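Local atomic coordinates of type III effector XopAI (Xanthomonas citri, PDB entry 6K93), a protein that probably binds arginine-containing peptides through a mono-ADP-ribosyltransferase fold, as a type III effector that the plant pathogen delivers into host cells. Residues 95-106 with 186-197. Residues are numbered along the deposited sequence; the frame is centred on the assembly and turned at random.
Sequences LIKQKKQLWQRV and LEKEARPTAHGL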
loop_
_atom_site.group_PDB
_atom_site.type_symbol
_atom_site.label_atom_id
_atom_site.label_comp_id
_atom_site.label_asym_id
_atom_site.label_seq_id
_atom_site.Cartn_x
_atom_site.Cartn_y
_atom_site.Cartn_z
ATOM N N LEU A 95 12.276 13.945 -8.228
ATOM C CA LEU A 95 11.543 12.907 -7.519
ATOM C C LEU A 95 11.819 12.924 -6.021
ATOM O O LEU A 95 10.947 12.554 -5.223
ATOM C CB LEU A 95 11.885 11.546 -8.112
ATOM C CG LEU A 95 11.332 11.328 -9.528
ATOM C CD1 LEU A 95 11.956 10.092 -10.143
ATOM C CD2 LEU A 95 9.810 11.224 -9.494
ATOM N N ILE A 96 13.013 13.336 -5.607
ATOM C CA ILE A 96 13.278 13.441 -4.175
ATOM C C ILE A 96 12.382 14.506 -3.539
ATOM O O ILE A 96 11.809 14.295 -2.462
ATOM C CB ILE A 96 14.776 13.728 -3.945
ATOM C CG1 ILE A 96 15.571 12.463 -4.281
ATOM C CG2 ILE A 96 15.029 14.144 -2.525
ATOM C CD1 ILE A 96 17.054 12.527 -3.968
ATOM N N LYS A 97 12.218 15.652 -4.208
ATOM C CA LYS A 97 11.303 16.664 -3.688
ATOM C C LYS A 97 9.861 16.164 -3.707
ATOM O O LYS A 97 9.098 16.414 -2.766
ATOM C CB LYS A 97 11.421 17.961 -4.494
ATOM C CG LYS A 97 10.491 19.061 -4.017
ATOM C CD LYS A 97 10.856 20.397 -4.658
ATOM C CE LYS A 97 10.212 21.568 -3.923
ATOM N NZ LYS A 97 10.797 22.885 -4.318
ATOM N N GLN A 98 9.462 15.452 -4.765
ATOM C CA GLN A 98 8.105 14.902 -4.787
ATOM C C GLN A 98 7.867 13.968 -3.614
ATOM O O GLN A 98 6.794 13.978 -3.007
ATOM C CB GLN A 98 7.854 14.140 -6.075
ATOM C CG GLN A 98 7.692 14.993 -7.280
ATOM C CD GLN A 98 7.220 14.167 -8.438
ATOM O OE1 GLN A 98 6.168 13.528 -8.375
ATOM N NE2 GLN A 98 8.003 14.159 -9.512
ATOM N N LYS A 99 8.841 13.111 -3.321
ATOM C CA LYS A 99 8.721 12.170 -2.218
ATOM C C LYS A 99 8.640 12.906 -0.884
ATOM O O LYS A 99 7.814 12.570 -0.028
ATOM C CB LYS A 99 9.907 11.232 -2.257
ATOM C CG LYS A 99 10.012 10.272 -1.141
ATOM C CD LYS A 99 11.264 9.463 -1.374
ATOM C CE LYS A 99 11.711 8.748 -0.132
ATOM N NZ LYS A 99 13.120 8.276 -0.341
ATOM N N LYS A 100 9.477 13.934 -0.697
ATOM C CA LYS A 100 9.408 14.721 0.530
ATOM C C LYS A 100 8.042 15.377 0.676
ATOM O O LYS A 100 7.432 15.318 1.753
ATOM C CB LYS A 100 10.529 15.769 0.533
ATOM C CG LYS A 100 10.457 16.744 1.688
ATOM C CD LYS A 100 11.654 17.660 1.669
ATOM C CE LYS A 100 11.676 18.582 2.862
ATOM N NZ LYS A 100 12.877 19.466 2.833
ATOM N N GLN A 101 7.530 15.989 -0.406
ATOM C CA GLN A 101 6.223 16.633 -0.334
ATOM C C GLN A 101 5.115 15.616 -0.050
ATOM O O GLN A 101 4.176 15.895 0.717
ATOM C CB GLN A 101 5.950 17.386 -1.630
ATOM C CG GLN A 101 6.809 18.657 -1.750
ATOM C CD GLN A 101 6.710 19.323 -3.108
ATOM O OE1 GLN A 101 6.290 18.706 -4.089
ATOM N NE2 GLN A 101 7.111 20.588 -3.175
ATOM N N LEU A 102 5.191 14.423 -0.659
ATOM C CA LEU A 102 4.170 13.419 -0.380
ATOM C C LEU A 102 4.207 12.984 1.083
ATOM O O LEU A 102 3.161 12.881 1.739
ATOM C CB LEU A 102 4.337 12.222 -1.309
ATOM C CG LEU A 102 3.290 11.128 -1.108
ATOM C CD1 LEU A 102 1.864 11.656 -1.159
ATOM C CD2 LEU A 102 3.477 10.061 -2.178
ATOM N N TRP A 103 5.397 12.725 1.619
ATOM C CA TRP A 103 5.484 12.300 3.015
ATOM C C TRP A 103 4.948 13.381 3.952
ATOM O O TRP A 103 4.248 13.074 4.920
ATOM C CB TRP A 103 6.929 11.933 3.366
ATOM C CG TRP A 103 7.121 11.557 4.803
ATOM C CD1 TRP A 103 7.943 12.170 5.698
ATOM C CD2 TRP A 103 6.462 10.501 5.506
ATOM N NE1 TRP A 103 7.854 11.552 6.916
ATOM C CE2 TRP A 103 6.944 10.529 6.834
ATOM C CE3 TRP A 103 5.513 9.545 5.144
ATOM C CZ2 TRP A 103 6.512 9.633 7.799
ATOM C CZ3 TRP A 103 5.085 8.651 6.114
ATOM C CH2 TRP A 103 5.583 8.705 7.413
ATOM N N GLN A 104 5.239 14.654 3.674
ATOM C CA GLN A 104 4.675 15.745 4.474
ATOM C C GLN A 104 3.148 15.732 4.407
ATOM O O GLN A 104 2.467 15.928 5.422
ATOM C CB GLN A 104 5.233 17.093 3.993
ATOM C CG GLN A 104 4.913 18.321 4.854
ATOM C CD GLN A 104 5.554 19.598 4.290
ATOM O OE1 GLN A 104 6.504 19.533 3.505
ATOM N NE2 GLN A 104 5.031 20.751 4.681
ATOM N N ARG A 105 2.600 15.492 3.218
ATOM C CA ARG A 105 1.153 15.469 3.041
ATOM C C ARG A 105 0.521 14.293 3.775
ATOM O O ARG A 105 -0.539 14.427 4.406
ATOM C CB ARG A 105 0.850 15.403 1.544
ATOM C CG ARG A 105 -0.574 15.152 1.159
ATOM C CD ARG A 105 -0.640 15.071 -0.356
ATOM N NE ARG A 105 -1.965 14.713 -0.860
ATOM C CZ ARG A 105 -2.191 14.333 -2.114
ATOM N NH1 ARG A 105 -1.184 14.285 -2.982
ATOM N NH2 ARG A 105 -3.411 14.007 -2.506
ATOM N N VAL A 106 1.138 13.115 3.676
ATOM C CA VAL A 106 0.644 11.949 4.401
ATOM C C VAL A 106 0.538 12.259 5.889
ATOM O O VAL A 106 -0.475 11.967 6.533
ATOM C CB VAL A 106 1.561 10.743 4.134
ATOM C CG1 VAL A 106 1.289 9.659 5.160
ATOM C CG2 VAL A 106 1.369 10.272 2.719
ATOM N N LEU A 186 8.099 5.475 0.113
ATOM C CA LEU A 186 8.239 6.591 1.043
ATOM C C LEU A 186 9.264 6.332 2.144
ATOM O O LEU A 186 9.426 7.178 3.026
ATOM C CB LEU A 186 6.877 6.941 1.667
ATOM C CG LEU A 186 5.861 7.491 0.691
ATOM C CD1 LEU A 186 4.510 7.757 1.344
ATOM C CD2 LEU A 186 6.375 8.775 0.023
ATOM N N GLU A 187 9.964 5.198 2.115
ATOM C CA GLU A 187 11.053 4.978 3.054
ATOM C C GLU A 187 12.122 6.038 2.850
ATOM O O GLU A 187 12.393 6.461 1.730
ATOM C CB GLU A 187 11.661 3.596 2.853
ATOM C CG GLU A 187 10.789 2.443 3.339
ATOM C CD GLU A 187 11.015 2.160 4.793
ATOM O OE1 GLU A 187 10.583 2.986 5.616
ATOM O OE2 GLU A 187 11.648 1.141 5.142
ATOM N N LYS A 188 12.762 6.439 3.946
ATOM C CA LYS A 188 13.717 7.543 3.869
ATOM C C LYS A 188 14.824 7.264 2.857
ATOM O O LYS A 188 15.219 8.159 2.092
ATOM C CB LYS A 188 14.314 7.815 5.253
ATOM C CG LYS A 188 15.196 9.056 5.329
ATOM C CD LYS A 188 14.387 10.274 5.782
ATOM C CE LYS A 188 14.894 11.548 5.117
ATOM N NZ LYS A 188 14.153 12.770 5.539
ATOM N N GLU A 189 15.360 6.044 2.853
ATOM C CA GLU A 189 16.514 5.706 2.030
ATOM C C GLU A 189 16.150 5.112 0.676
ATOM O O GLU A 189 17.057 4.786 -0.102
ATOM C CB GLU A 189 17.417 4.713 2.773
ATOM C CG GLU A 189 18.497 5.364 3.616
ATOM C CD GLU A 189 19.028 4.441 4.703
ATOM O OE1 GLU A 189 19.375 3.277 4.393
ATOM O OE2 GLU A 189 19.104 4.882 5.868
ATOM N N ALA A 190 14.865 4.973 0.356
ATOM C CA ALA A 190 14.478 4.422 -0.934
ATOM C C ALA A 190 14.731 5.412 -2.056
ATOM O O ALA A 190 14.670 6.624 -1.865
ATOM C CB ALA A 190 12.995 4.028 -0.927
ATOM N N ARG A 191 15.020 4.867 -3.236
ATOM C CA ARG A 191 15.132 5.666 -4.455
ATOM C C ARG A 191 13.734 5.796 -5.027
ATOM O O ARG A 191 13.154 4.784 -5.445
ATOM C CB ARG A 191 16.056 4.988 -5.462
ATOM C CG ARG A 191 17.538 5.030 -5.119
ATOM C CD ARG A 191 18.386 4.587 -6.328
ATOM N NE ARG A 191 17.689 4.807 -7.602
ATOM C CZ ARG A 191 17.794 5.912 -8.336
ATOM N NH1 ARG A 191 18.583 6.903 -7.938
ATOM N NH2 ARG A 191 17.114 6.027 -9.470
ATOM N N PRO A 192 13.117 6.981 -5.035
ATOM C CA PRO A 192 11.726 7.061 -5.480
ATOM C C PRO A 192 11.623 6.943 -6.991
ATOM O O PRO A 192 12.565 7.232 -7.737
ATOM C CB PRO A 192 11.273 8.440 -4.993
ATOM C CG PRO A 192 12.483 9.261 -5.051
ATOM C CD PRO A 192 13.647 8.313 -4.698
ATOM N N THR A 193 10.477 6.451 -7.430
ATOM C CA THR A 193 10.129 6.485 -8.840
ATOM C C THR A 193 8.802 7.201 -8.996
ATOM O O THR A 193 7.970 7.221 -8.088
ATOM C CB THR A 193 10.021 5.075 -9.456
ATOM O OG1 THR A 193 8.903 4.375 -8.884
ATOM C CG2 THR A 193 11.294 4.293 -9.208
ATOM N N ALA A 194 8.606 7.787 -10.173
ATOM C CA ALA A 194 7.309 8.385 -10.474
ATOM C C ALA A 194 6.189 7.363 -10.376
ATOM O O ALA A 194 5.101 7.664 -9.875
ATOM C CB ALA A 194 7.324 9.012 -11.871
ATOM N N HIS A 195 6.432 6.150 -10.875
ATOM C CA HIS A 195 5.393 5.122 -10.828
ATOM C C HIS A 195 5.000 4.797 -9.390
ATOM O O HIS A 195 3.811 4.679 -9.052
ATOM C CB HIS A 195 5.866 3.860 -11.527
ATOM C CG HIS A 195 6.044 4.040 -12.994
ATOM N ND1 HIS A 195 7.029 4.846 -13.519
ATOM C CD2 HIS A 195 5.352 3.540 -14.046
ATOM C CE1 HIS A 195 6.922 4.837 -14.838
ATOM N NE2 HIS A 195 5.924 4.041 -15.182
ATOM N N GLY A 196 5.995 4.614 -8.532
ATOM C CA GLY A 196 5.723 4.304 -7.142
ATOM C C GLY A 196 4.963 5.407 -6.437
ATOM O O GLY A 196 4.049 5.142 -5.661
ATOM N N LEU A 197 5.353 6.658 -6.668
ATOM C CA LEU A 197 4.670 7.765 -6.003
ATOM C C LEU A 197 3.217 7.860 -6.450
ATOM O O LEU A 197 2.323 8.127 -5.642
ATOM C CB LEU A 197 5.408 9.085 -6.269
ATOM C CG LEU A 197 6.792 9.161 -5.643
ATOM C CD1 LEU A 197 7.518 10.375 -6.193
ATOM C CD2 LEU A 197 6.741 9.204 -4.129
#
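L95 meets the loop at P192 and the helix start at A194: its CB lies 3.9 Å from P192 CG, while CD2 reaches A194 N at 3.7 Å. T193, just before A194, is the N-cap of helix 194-209, its OG1 accepting from G196 N. Q98 contributes its CB, 3.8 Å from L197 CD1; its NE2 is hydrogen-bonded to S93 O and N91 O, just before the helix. K99 leaves the helix with CG anti to the backbone N (chi1 175°), and its extended chain crosses P192 at about a right angle, with CD 3.8 Å from P192 CB. This carries NZ into the type I beta turn 187-190, where it donates to A190 O at 2.7 Å, 25° from the carbonyl plane, to K188 O at 3.2 Å from above that carbonyl's plane, and weakly to E187 O. The lysine thus ties helix 95-109 to the loop entering helix 194-209, within the helical part of the chain beside the ADP-ribosyltransferase-type sheets. L197 is a knob among L95, Q98, K99 and L102. L102 CD2 touches both L186 CD2 and L197 CD2 at 3.9 Å. L186 CD1 lies at the edge of the W103 indole, near its plane, 4.3 Å from CE3, while R244 makes a cation-pi contact with the ring; V106 CG2 meets the same L186 methyl.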